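Aminopeptidase N (Francisella tularensis subsp. tularensis, PDB 5DLL) releases N-terminal amino acids, preferably alanine, as a zinc-dependent M1-family peptidase, and probably takes part in breaking down intracellular peptides. Local coordinates at residues S117-Y122 / F137-Y142; M263-P268 / K278-F283; M372-R377 / F387-V392; R401-L406 / S446-W451. All coordinates share one frame; numbering follows the deposited sequence.

In the fold
The four contacts follow one another along the chain without overlap. Interaction 1 lies in the N-terminal beta-rich domain, its 137-142 segment including the sodium ligand Thr141, while the other three fall within the M1 peptidase region. Interaction 2, its centre about 17 Å from that of interaction 1, is a strand pair beside helix 297-312, which carries zinc ligand His309. Interactions 3 and 4 share helix 390-423: the first sits at its start and the second further along, centres about 17 Å apart, and they touch through Ile376 and Trp451. Interactions 2 and 3, about 27 Å apart between centres, each bring a side chain to about 9 to 10 Å from the zinc; interaction 4 is remote packing.

Interaction 1 of 4, residues S117-Y122 / F137-Y142; sequences SLEGLY and FRKITY. With NA (sodium ion), chain R.
Lys139 reaches from the 137-142 loop to two polar side chains of the 117-122 turn. Its aliphatic chain is fully extended, with CG set anti to the carbonyl carbon (chi1 -62°), and this carries the ammonium group past Gly120. Lys139 NZ forms a salt bridge with Glu119 OE1 at 3.3 Å, the hydrogen bond within it weak. The same NZ also donates a weak hydrogen bond to Ser117 OG, 3.0 Å away. Lysine suits a partly exposed place like this, where a long arm is needed to join two loops. Ser117 OG has its stronger partner in Asn115 OD1, and the lysine comes second.

The apolar part lies deeper. Ile140 turns its CG1 branch to the backbone of the turn, 3.7 Å from Gly120 CA. The methylene is also near the side chain of Leu121, whose CB is 4.4 Å from Ile140 CG1. Glycine suits position 120 because its phi is positive (55°) and because Lys139 CB, 4.2 Å from Gly120 CA, occupies the side where a side chain would point.

Ile140 also touches Phe35 of strand 26-36, and the amide of Asn115 bonds to the carbonyls of Glu119 and Leu121 across the turn. The next residue, Thr141, binds sodium through OG1 together with Thr106 OG1 and Val44 O, so this loop-to-loop contact borders the sodium site of the N-terminal beta domain.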
# COMPACT_ATOMS: atom_id res chain seq x y z
N SER A 117 -12.49 -6.65 -20.59
CA SER A 117 -11.97 -5.37 -20.08
C SER A 117 -11.77 -5.35 -18.56
O SER A 117 -11.13 -4.43 -18.04
CB SER A 117 -12.92 -4.23 -20.47
OG SER A 117 -14.08 -4.23 -19.66
N LEU A 118 -12.32 -6.34 -17.87
CA LEU A 118 -12.22 -6.46 -16.41
C LEU A 118 -12.94 -5.32 -15.68
O LEU A 118 -12.53 -4.91 -14.59
CB LEU A 118 -10.76 -6.58 -15.96
CG LEU A 118 -9.96 -7.72 -16.60
CD1 LEU A 118 -8.47 -7.58 -16.29
CD2 LEU A 118 -10.48 -9.08 -16.17
N GLU A 119 -14.00 -4.82 -16.30
CA GLU A 119 -14.88 -3.82 -15.72
C GLU A 119 -16.32 -4.24 -15.98
O GLU A 119 -16.55 -5.20 -16.71
CB GLU A 119 -14.65 -2.45 -16.35
CG GLU A 119 -13.28 -1.86 -16.14
CD GLU A 119 -13.22 -0.41 -16.59
OE1 GLU A 119 -13.93 -0.06 -17.57
OE2 GLU A 119 -12.48 0.38 -15.97
N GLY A 120 -17.28 -3.52 -15.41
CA GLY A 120 -18.69 -3.88 -15.54
C GLY A 120 -18.92 -5.31 -15.09
O GLY A 120 -18.23 -5.80 -14.21
N LEU A 121 -19.89 -5.98 -15.70
CA LEU A 121 -20.17 -7.37 -15.39
C LEU A 121 -19.34 -8.25 -16.31
O LEU A 121 -19.40 -8.09 -17.53
CB LEU A 121 -21.66 -7.66 -15.55
CG LEU A 121 -22.16 -9.06 -15.19
CD1 LEU A 121 -21.79 -9.44 -13.77
CD2 LEU A 121 -23.67 -9.11 -15.38
N TYR A 122 -18.55 -9.16 -15.74
CA TYR A 122 -17.81 -10.13 -16.53
C TYR A 122 -17.91 -11.52 -15.92
O TYR A 122 -18.45 -11.68 -14.83
CB TYR A 122 -16.35 -9.70 -16.71
CG TYR A 122 -15.60 -9.43 -15.43
CD1 TYR A 122 -14.96 -10.46 -14.75
CD2 TYR A 122 -15.50 -8.14 -14.92
CE1 TYR A 122 -14.27 -10.21 -13.57
CE2 TYR A 122 -14.81 -7.88 -13.75
CZ TYR A 122 -14.19 -8.92 -13.09
OH TYR A 122 -13.50 -8.67 -11.93
N PHE A 137 -19.41 0.96 -14.07
CA PHE A 137 -20.85 0.73 -13.91
C PHE A 137 -21.62 1.10 -15.17
O PHE A 137 -22.63 0.46 -15.48
CB PHE A 137 -21.42 1.50 -12.71
CG PHE A 137 -22.87 1.18 -12.43
CD1 PHE A 137 -23.21 -0.04 -11.87
CD2 PHE A 137 -23.87 2.09 -12.71
CE1 PHE A 137 -24.53 -0.35 -11.60
CE2 PHE A 137 -25.19 1.78 -12.44
CZ PHE A 137 -25.53 0.56 -11.89
N ARG A 138 -21.16 2.13 -15.88
CA ARG A 138 -21.77 2.51 -17.16
C ARG A 138 -21.79 1.38 -18.20
O ARG A 138 -22.63 1.39 -19.09
CB ARG A 138 -21.07 3.75 -17.75
CG ARG A 138 -19.63 3.53 -18.18
CD ARG A 138 -18.99 4.83 -18.64
NE ARG A 138 -18.88 5.80 -17.56
CZ ARG A 138 -18.42 7.04 -17.70
NH1 ARG A 138 -18.01 7.49 -18.88
NH2 ARG A 138 -18.36 7.85 -16.64
N LYS A 139 -20.88 0.41 -18.07
CA LYS A 139 -20.90 -0.81 -18.89
C LYS A 139 -21.90 -1.88 -18.43
O LYS A 139 -21.83 -3.03 -18.87
CB LYS A 139 -19.50 -1.45 -18.93
CG LYS A 139 -18.42 -0.61 -19.56
CD LYS A 139 -17.18 -1.45 -19.81
CE LYS A 139 -16.00 -0.62 -20.29
NZ LYS A 139 -14.77 -1.45 -20.48
N ILE A 140 -22.83 -1.52 -17.54
CA ILE A 140 -23.84 -2.46 -17.04
C ILE A 140 -25.24 -1.97 -17.38
O ILE A 140 -26.04 -2.72 -17.92
CB ILE A 140 -23.69 -2.68 -15.52
CG1 ILE A 140 -22.32 -3.28 -15.21
CG2 ILE A 140 -24.80 -3.60 -15.00
CD1 ILE A 140 -22.00 -3.41 -13.73
N THR A 141 -25.53 -0.72 -17.04
CA THR A 141 -26.73 -0.04 -17.51
C THR A 141 -26.44 1.45 -17.56
O THR A 141 -25.37 1.88 -17.14
CB THR A 141 -27.97 -0.37 -16.63
OG1 THR A 141 -29.19 -0.13 -17.37
CG2 THR A 141 -27.97 0.43 -15.34
N TYR A 142 -27.38 2.22 -18.10
CA TYR A 142 -27.21 3.66 -18.29
C TYR A 142 -27.38 4.38 -16.96
O TYR A 142 -28.42 4.25 -16.31
CB TYR A 142 -28.21 4.21 -19.31
CG TYR A 142 -27.87 3.90 -20.76
CD1 TYR A 142 -26.96 4.68 -21.46
CD2 TYR A 142 -28.47 2.84 -21.43
CE1 TYR A 142 -26.65 4.41 -22.79
CE2 TYR A 142 -28.17 2.56 -22.75
CZ TYR A 142 -27.26 3.35 -23.43
OH TYR A 142 -26.96 3.08 -24.74
NA NA R . -31.44 -0.99 -17.80

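Interaction 2 of 4, residues M263-P268 / K278-F283; sequences MIVAVP and KGLNIF
Leu280 sends its CD1 methyl into the hollow between Met263 and Val265, two side chains that rise from the same face of the neighbouring strand. CD1 lies 3.8 Å from Met263 CB and 3.6 Å from Val265 CG2, so one branch of the leucine fills the gap left by alternate residues. With CG anti to the backbone N (chi1 -178°), Leu280 leans across the strand boundary. Met263 bends at its last torsion, which brings CE back over Gly279 O.

On the opposite face, Ile264 meets the Phe283 ring. Its CG2 methyl approaches Phe283 CD1 at 3.5 Å, obliquely. Beside them Ala266 adds only a small bump, leaving width for the aromatic ring. The bulk of Leu280, Met263 and Val265 on one face, and of Ile264 and Phe283 on the other, suits these buried places, filling the space between the strands and the layers next to them.

Between the two layers of side chains the backbones run parallel, 4.7 Å apart at closest approach and 20° from exact alignment. Met263 and Val265 each donate and accept across the pair: Val265 N bonds to Asn281 O (3.0 Å) and Phe283 N to Val265 O (3.0 Å). Val267 N continues the pattern to Phe283 O.

The connection between the strands carries the GAMEN sequence of M1 aminopeptidases. Strand 220-227 flanks 261-267 through Ile264 and Ala266, short strand 274-275 pairs beyond 280-284 through Ile282 and Met275, and helix 297-312 lies against Phe283 and Asn281 by way of Val306 and Glu310.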
# COMPACT_ATOMS: atom_id res chain seq x y z
N MET A 263 -20.03 -9.37 3.64
CA MET A 263 -19.57 -10.47 2.81
C MET A 263 -18.20 -10.17 2.23
O MET A 263 -17.86 -9.02 1.97
CB MET A 263 -20.57 -10.72 1.68
CG MET A 263 -21.91 -11.26 2.16
SD MET A 263 -23.17 -11.17 0.88
CE MET A 263 -23.59 -9.42 0.92
N ILE A 264 -17.43 -11.23 2.03
CA ILE A 264 -16.18 -11.18 1.28
C ILE A 264 -16.22 -12.27 0.23
O ILE A 264 -16.74 -13.36 0.49
CB ILE A 264 -14.94 -11.38 2.18
CG1 ILE A 264 -14.75 -10.17 3.11
CG2 ILE A 264 -13.68 -11.61 1.34
CD1 ILE A 264 -13.62 -10.34 4.11
N VAL A 265 -15.69 -11.98 -0.95
CA VAL A 265 -15.59 -12.97 -2.02
C VAL A 265 -14.16 -12.98 -2.55
O VAL A 265 -13.64 -11.95 -2.96
CB VAL A 265 -16.58 -12.67 -3.16
CG1 VAL A 265 -16.49 -13.74 -4.25
CG2 VAL A 265 -18.00 -12.56 -2.62
N ALA A 266 -13.54 -14.16 -2.51
CA ALA A 266 -12.17 -14.35 -2.96
C ALA A 266 -12.12 -15.18 -4.24
O ALA A 266 -12.61 -16.32 -4.26
CB ALA A 266 -11.34 -15.01 -1.87
N VAL A 267 -11.52 -14.62 -5.28
CA VAL A 267 -11.40 -15.31 -6.57
C VAL A 267 -9.99 -15.18 -7.14
O VAL A 267 -9.31 -14.19 -6.86
CB VAL A 267 -12.43 -14.77 -7.59
CG1 VAL A 267 -13.80 -15.35 -7.30
CG2 VAL A 267 -12.47 -13.24 -7.57
N PRO A 268 -9.55 -16.17 -7.94
CA PRO A 268 -8.22 -16.08 -8.55
C PRO A 268 -8.08 -14.97 -9.60
O PRO A 268 -9.01 -14.71 -10.37
CB PRO A 268 -8.03 -17.46 -9.19
CG PRO A 268 -8.94 -18.36 -8.45
CD PRO A 268 -10.13 -17.51 -8.12
N LYS A 278 -19.42 -1.89 -1.13
CA LYS A 278 -20.18 -1.76 0.12
C LYS A 278 -20.85 -3.07 0.52
O LYS A 278 -21.71 -3.59 -0.20
CB LYS A 278 -21.20 -0.63 -0.02
CG LYS A 278 -22.14 -0.42 1.16
CD LYS A 278 -21.41 -0.05 2.44
CE LYS A 278 -22.37 0.47 3.50
NZ LYS A 278 -22.62 1.94 3.35
N GLY A 279 -20.44 -3.61 1.66
CA GLY A 279 -21.01 -4.84 2.22
C GLY A 279 -20.53 -6.11 1.54
O GLY A 279 -20.92 -7.22 1.92
N LEU A 280 -19.67 -5.96 0.54
CA LEU A 280 -19.34 -7.05 -0.37
C LEU A 280 -17.96 -6.76 -0.95
O LEU A 280 -17.81 -6.39 -2.11
CB LEU A 280 -20.40 -7.16 -1.48
CG LEU A 280 -20.24 -8.27 -2.52
CD1 LEU A 280 -19.93 -9.62 -1.89
CD2 LEU A 280 -21.50 -8.37 -3.36
N ASN A 281 -16.95 -6.90 -0.11
CA ASN A 281 -15.59 -6.67 -0.55
C ASN A 281 -15.16 -7.85 -1.41
O ASN A 281 -15.63 -8.98 -1.20
CB ASN A 281 -14.66 -6.50 0.65
CG ASN A 281 -14.98 -5.26 1.47
OD1 ASN A 281 -15.86 -4.46 1.11
ND2 ASN A 281 -14.25 -5.07 2.56
N ILE A 282 -14.31 -7.58 -2.39
CA ILE A 282 -13.84 -8.61 -3.31
C ILE A 282 -12.32 -8.52 -3.32
O ILE A 282 -11.76 -7.43 -3.37
CB ILE A 282 -14.41 -8.43 -4.73
CG1 ILE A 282 -15.95 -8.43 -4.68
CG2 ILE A 282 -13.93 -9.55 -5.66
CD1 ILE A 282 -16.62 -8.44 -6.04
N PHE A 283 -11.68 -9.68 -3.25
CA PHE A 283 -10.23 -9.76 -3.16
C PHE A 283 -9.70 -10.80 -4.13
O PHE A 283 -10.40 -11.76 -4.47
CB PHE A 283 -9.78 -10.18 -1.76
CG PHE A 283 -10.16 -9.22 -0.67
CD1 PHE A 283 -11.41 -9.29 -0.07
CD2 PHE A 283 -9.25 -8.28 -0.21
CE1 PHE A 283 -11.76 -8.42 0.95
CE2 PHE A 283 -9.59 -7.40 0.82
CZ PHE A 283 -10.85 -7.47 1.39

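Interaction 3 of 4, residues M372-R377 / F387-V392; sequences MSHPIR and FYTVTV
Thr389 is the N-cap of helix 390-423, and His374, from the loop after helix 349-369, meets it there, in the zinc peptidase domain. The side chain of Val392 lies about 10 Å from the zinc and about 6 Å from the side chain of the zinc ligand Glu332.

His374 NE2 and Thr389 OG1 are hydrogen-bonded at 2.9 Å. The two side chains extend toward one another, and the hydroxyl oxygen lies at the ring edge, near its plane. Thr389 OG1 also accepts a weak capping bond from Val392 N (3.3 Å), so one oxygen serves both the loop and the helix start; a threonine suits the place because its short hydroxyl reaches back to the helix.

At its other nitrogen, His374 ND1 donates to Met372 O at 2.9 Å, in the ring plane. Held through both nitrogens, the imidazole has little freedom to rotate. Thr391 runs antiparallel to it and lays its CG2 over one face, a CH-pi contact 4.1 Å from the ring centroid, while its own hydroxyl bonds to Glu367 and Gln364. Val392 reaches the ring edge.

Further along the loop, Ile376 is buried against the first turn and also touches Lys395 and Ile399. Its CG2, anti to the carbonyl carbon, points to Thr391, and the two methyls, Ile376 CG2 and Thr391 CG2, are 3.9 Å apart.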
# COMPACT_ATOMS: atom_id res chain seq x y z
N MET A 372 7.48 13.37 -13.33
CA MET A 372 6.11 12.96 -13.01
C MET A 372 5.58 13.61 -11.73
O MET A 372 4.46 13.31 -11.32
CB MET A 372 6.04 11.43 -12.85
CG MET A 372 6.54 10.64 -14.05
SD MET A 372 5.52 10.85 -15.52
CE MET A 372 4.06 9.92 -15.07
N SER A 373 6.37 14.49 -11.11
CA SER A 373 5.99 15.13 -9.85
C SER A 373 4.61 15.78 -9.91
O SER A 373 4.24 16.38 -10.92
CB SER A 373 7.03 16.19 -9.46
OG SER A 373 7.10 17.20 -10.45
N HIS A 374 3.86 15.66 -8.81
CA HIS A 374 2.53 16.26 -8.72
C HIS A 374 2.10 16.47 -7.27
O HIS A 374 2.71 15.90 -6.36
CB HIS A 374 1.49 15.40 -9.47
CG HIS A 374 1.41 13.98 -9.00
ND1 HIS A 374 2.34 13.02 -9.34
CD2 HIS A 374 0.48 13.34 -8.25
CE1 HIS A 374 2.00 11.86 -8.80
NE2 HIS A 374 0.87 12.03 -8.13
N PRO A 375 1.07 17.31 -7.05
CA PRO A 375 0.51 17.44 -5.70
C PRO A 375 -0.40 16.25 -5.38
O PRO A 375 -0.75 15.48 -6.28
CB PRO A 375 -0.31 18.74 -5.76
CG PRO A 375 -0.13 19.30 -7.14
CD PRO A 375 0.35 18.17 -8.00
N ILE A 376 -0.78 16.10 -4.12
CA ILE A 376 -1.68 15.01 -3.73
C ILE A 376 -3.10 15.23 -4.28
O ILE A 376 -3.85 14.26 -4.48
CB ILE A 376 -1.69 14.78 -2.19
CG1 ILE A 376 -2.28 15.97 -1.44
CG2 ILE A 376 -0.28 14.47 -1.71
CD1 ILE A 376 -2.53 15.71 0.03
N ARG A 377 -3.45 16.50 -4.52
CA ARG A 377 -4.65 16.84 -5.28
C ARG A 377 -4.23 17.62 -6.54
O ARG A 377 -4.08 18.85 -6.50
CB ARG A 377 -5.63 17.67 -4.44
CG ARG A 377 -6.95 17.95 -5.15
CD ARG A 377 -7.81 18.93 -4.36
NE ARG A 377 -7.08 20.17 -4.11
CZ ARG A 377 -7.40 21.07 -3.18
NH1 ARG A 377 -8.45 20.89 -2.39
NH2 ARG A 377 -6.65 22.16 -3.05
N PHE A 387 -3.66 9.17 -11.00
CA PHE A 387 -3.96 9.30 -9.57
C PHE A 387 -3.43 8.17 -8.69
O PHE A 387 -3.22 8.36 -7.50
CB PHE A 387 -5.48 9.40 -9.36
CG PHE A 387 -6.10 10.65 -9.93
CD1 PHE A 387 -5.64 11.91 -9.54
CD2 PHE A 387 -7.16 10.57 -10.82
CE1 PHE A 387 -6.21 13.06 -10.05
CE2 PHE A 387 -7.74 11.72 -11.32
CZ PHE A 387 -7.27 12.96 -10.94
N TYR A 388 -3.23 6.99 -9.27
CA TYR A 388 -2.79 5.82 -8.49
C TYR A 388 -1.28 5.84 -8.27
O TYR A 388 -0.54 5.07 -8.88
CB TYR A 388 -3.25 4.52 -9.18
CG TYR A 388 -4.74 4.46 -9.49
CD1 TYR A 388 -5.67 5.16 -8.71
CD2 TYR A 388 -5.22 3.69 -10.54
CE1 TYR A 388 -7.02 5.10 -8.99
CE2 TYR A 388 -6.58 3.63 -10.82
CZ TYR A 388 -7.47 4.34 -10.04
OH TYR A 388 -8.83 4.31 -10.28
N THR A 389 -0.84 6.72 -7.38
CA THR A 389 0.58 6.97 -7.12
C THR A 389 0.84 7.05 -5.62
O THR A 389 -0.07 7.33 -4.84
CB THR A 389 1.03 8.30 -7.74
OG1 THR A 389 0.21 9.37 -7.24
CG2 THR A 389 0.93 8.26 -9.25
N VAL A 390 2.09 6.83 -5.24
CA VAL A 390 2.51 6.95 -3.83
C VAL A 390 2.32 8.36 -3.28
O VAL A 390 2.00 8.54 -2.11
CB VAL A 390 3.96 6.46 -3.60
CG1 VAL A 390 4.07 4.97 -3.87
CG2 VAL A 390 4.96 7.23 -4.46
N THR A 391 2.50 9.37 -4.12
CA THR A 391 2.17 10.75 -3.75
C THR A 391 0.72 10.87 -3.28
O THR A 391 0.46 11.36 -2.19
CB THR A 391 2.41 11.71 -4.93
OG1 THR A 391 3.81 11.76 -5.23
CG2 THR A 391 1.89 13.12 -4.60
N VAL A 392 -0.23 10.40 -4.09
CA VAL A 392 -1.65 10.57 -3.79
C VAL A 392 -2.09 9.71 -2.58
O VAL A 392 -2.85 10.18 -1.74
CB VAL A 392 -2.53 10.24 -5.02
CG1 VAL A 392 -4.01 10.22 -4.67
CG2 VAL A 392 -2.27 11.24 -6.14

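Interaction 4 of 4, residues R401-L406 / S446-W451; sequences RMIHTL and SLFKRW
The 401-406 stretch of helix 390-423 faces a type I turn, Leu447 to Arg450, that leads into helix 450-453, and the backbones stay well apart, 8.9 Å between Ile403 CA and Phe448 CA at the closest pairing. Side chains alone bridge the space, with no hydrogen bond across it. Phe448 fills the middle: its CG is anti to the backbone N (chi1 -174°), which projects the ring toward the helix. Met402, Ile403 and Leu406 touch it from the helix side, an i, i+1, i+4 spacing that places all three on one side of the helix. Ile403 brings its CG1-CD1 branch in at a slant, with CG1 3.3 Å from Phe448 CE2. Met402 CE lies 3.6 Å from Phe448 CE1. Leu406 is more loosely placed, its CD1 4.3 Å from Phe448 CD1.

Met402 also makes a Met-aromatic contact with Trp451. Its sulfur sits over one face of the indole, offset toward the rim, 4.3 Å from the centroid of the six-membered ring. A bend at the last torsion (chi3 62°) turns the methyl toward both rings, and methionine suits this site because its unbranched, flexible chain can serve two aromatics together.

This is plain helix-to-turn packing in the helical part of the M1 catalytic region, away from the zinc, where the neighbouring Ig-like region joins: strand 495-502 presents Pro496 to Met402 and Leu406, and Ile495 to Trp451. Ile403 also touches Phe433 and Met437 of helix 430-439. The tryptophan packs its own CD1 over a face of Phe448, and its buried NE1 donates to His494 O.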
# COMPACT_ATOMS: atom_id res chain seq x y z
N ARG A 401 -2.11 12.33 8.84
CA ARG A 401 -1.33 12.09 10.05
C ARG A 401 -0.80 13.39 10.66
O ARG A 401 -0.73 13.52 11.88
CB ARG A 401 -0.17 11.14 9.74
CG ARG A 401 0.72 10.83 10.94
CD ARG A 401 1.77 9.79 10.59
NE ARG A 401 1.17 8.49 10.31
CZ ARG A 401 0.71 7.65 11.23
NH1 ARG A 401 0.75 7.96 12.52
NH2 ARG A 401 0.19 6.49 10.86
N MET A 402 -0.44 14.35 9.82
CA MET A 402 0.03 15.65 10.28
C MET A 402 -1.04 16.44 11.03
O MET A 402 -0.73 17.26 11.89
CB MET A 402 0.56 16.49 9.12
CG MET A 402 2.06 16.36 8.89
SD MET A 402 2.59 17.13 7.36
CE MET A 402 2.14 18.83 7.66
N ILE A 403 -2.31 16.19 10.70
CA ILE A 403 -3.43 16.81 11.40
C ILE A 403 -3.65 16.10 12.74
O ILE A 403 -3.99 16.74 13.74
CB ILE A 403 -4.73 16.77 10.57
CG1 ILE A 403 -4.54 17.47 9.22
CG2 ILE A 403 -5.86 17.45 11.33
CD1 ILE A 403 -5.65 17.22 8.22
N HIS A 404 -3.45 14.78 12.75
CA HIS A 404 -3.45 14.02 14.00
C HIS A 404 -2.39 14.56 14.96
O HIS A 404 -2.64 14.71 16.15
CB HIS A 404 -3.20 12.54 13.71
CG HIS A 404 -3.32 11.66 14.92
ND1 HIS A 404 -2.31 11.55 15.86
CD2 HIS A 404 -4.32 10.87 15.36
CE1 HIS A 404 -2.69 10.72 16.81
NE2 HIS A 404 -3.91 10.30 16.53
N THR A 405 -1.20 14.84 14.43
CA THR A 405 -0.08 15.39 15.21
C THR A 405 -0.42 16.76 15.80
O THR A 405 -0.12 17.03 16.96
CB THR A 405 1.20 15.50 14.35
OG1 THR A 405 1.49 14.23 13.76
CG2 THR A 405 2.39 15.93 15.18
N LEU A 406 -1.06 17.61 15.00
CA LEU A 406 -1.43 18.96 15.43
C LEU A 406 -2.54 18.98 16.48
O LEU A 406 -2.49 19.79 17.41
CB LEU A 406 -1.84 19.81 14.22
CG LEU A 406 -0.70 20.23 13.29
CD1 LEU A 406 -1.25 20.81 11.99
CD2 LEU A 406 0.23 21.22 13.96
N SER A 446 -6.11 27.26 7.45
CA SER A 446 -6.12 27.83 6.11
C SER A 446 -4.78 27.62 5.40
O SER A 446 -4.75 27.29 4.22
CB SER A 446 -6.47 29.33 6.15
OG SER A 446 -7.86 29.51 6.31
N LEU A 447 -3.68 27.82 6.14
CA LEU A 447 -2.33 27.65 5.60
C LEU A 447 -2.00 26.18 5.38
O LEU A 447 -1.23 25.83 4.49
CB LEU A 447 -1.29 28.27 6.54
CG LEU A 447 0.10 28.50 5.94
CD1 LEU A 447 0.10 29.70 5.00
CD2 LEU A 447 1.13 28.68 7.04
N PHE A 448 -2.58 25.32 6.20
CA PHE A 448 -2.38 23.88 6.07
C PHE A 448 -2.96 23.34 4.75
O PHE A 448 -2.41 22.40 4.18
CB PHE A 448 -3.01 23.16 7.25
CG PHE A 448 -2.73 21.69 7.27
CD1 PHE A 448 -1.53 21.21 7.76
CD2 PHE A 448 -3.67 20.79 6.79
CE1 PHE A 448 -1.27 19.86 7.78
CE2 PHE A 448 -3.41 19.43 6.80
CZ PHE A 448 -2.21 18.97 7.29
N LYS A 449 -4.06 23.93 4.27
CA LYS A 449 -4.69 23.53 3.01
C LYS A 449 -3.75 23.58 1.80
O LYS A 449 -3.94 22.85 0.82
CB LYS A 449 -5.93 24.38 2.73
CG LYS A 449 -7.13 23.96 3.56
CD LYS A 449 -8.27 24.95 3.47
CE LYS A 449 -9.42 24.53 4.36
NZ LYS A 449 -10.50 25.55 4.40
N ARG A 450 -2.73 24.44 1.89
CA ARG A 450 -1.69 24.57 0.86
C ARG A 450 -0.91 23.27 0.60
O ARG A 450 -0.27 23.13 -0.45
CB ARG A 450 -0.74 25.72 1.27
CG ARG A 450 0.37 26.06 0.28
CD ARG A 450 -0.15 26.39 -1.11
NE ARG A 450 0.94 26.63 -2.05
CZ ARG A 450 0.82 26.64 -3.37
NH1 ARG A 450 -0.36 26.42 -3.95
NH2 ARG A 450 1.89 26.86 -4.13
N TRP A 451 -0.95 22.31 1.54
CA TRP A 451 -0.37 20.97 1.33
C TRP A 451 -1.01 20.20 0.16
O TRP A 451 -0.34 19.42 -0.52
CB TRP A 451 -0.50 20.12 2.60
CG TRP A 451 0.58 20.35 3.63
CD1 TRP A 451 0.46 21.05 4.80
CD2 TRP A 451 1.93 19.88 3.58
NE1 TRP A 451 1.65 21.04 5.48
CE2 TRP A 451 2.57 20.33 4.75
CE3 TRP A 451 2.66 19.12 2.66
CZ2 TRP A 451 3.91 20.05 5.03
CZ3 TRP A 451 4.00 18.84 2.93
CH2 TRP A 451 4.61 19.30 4.11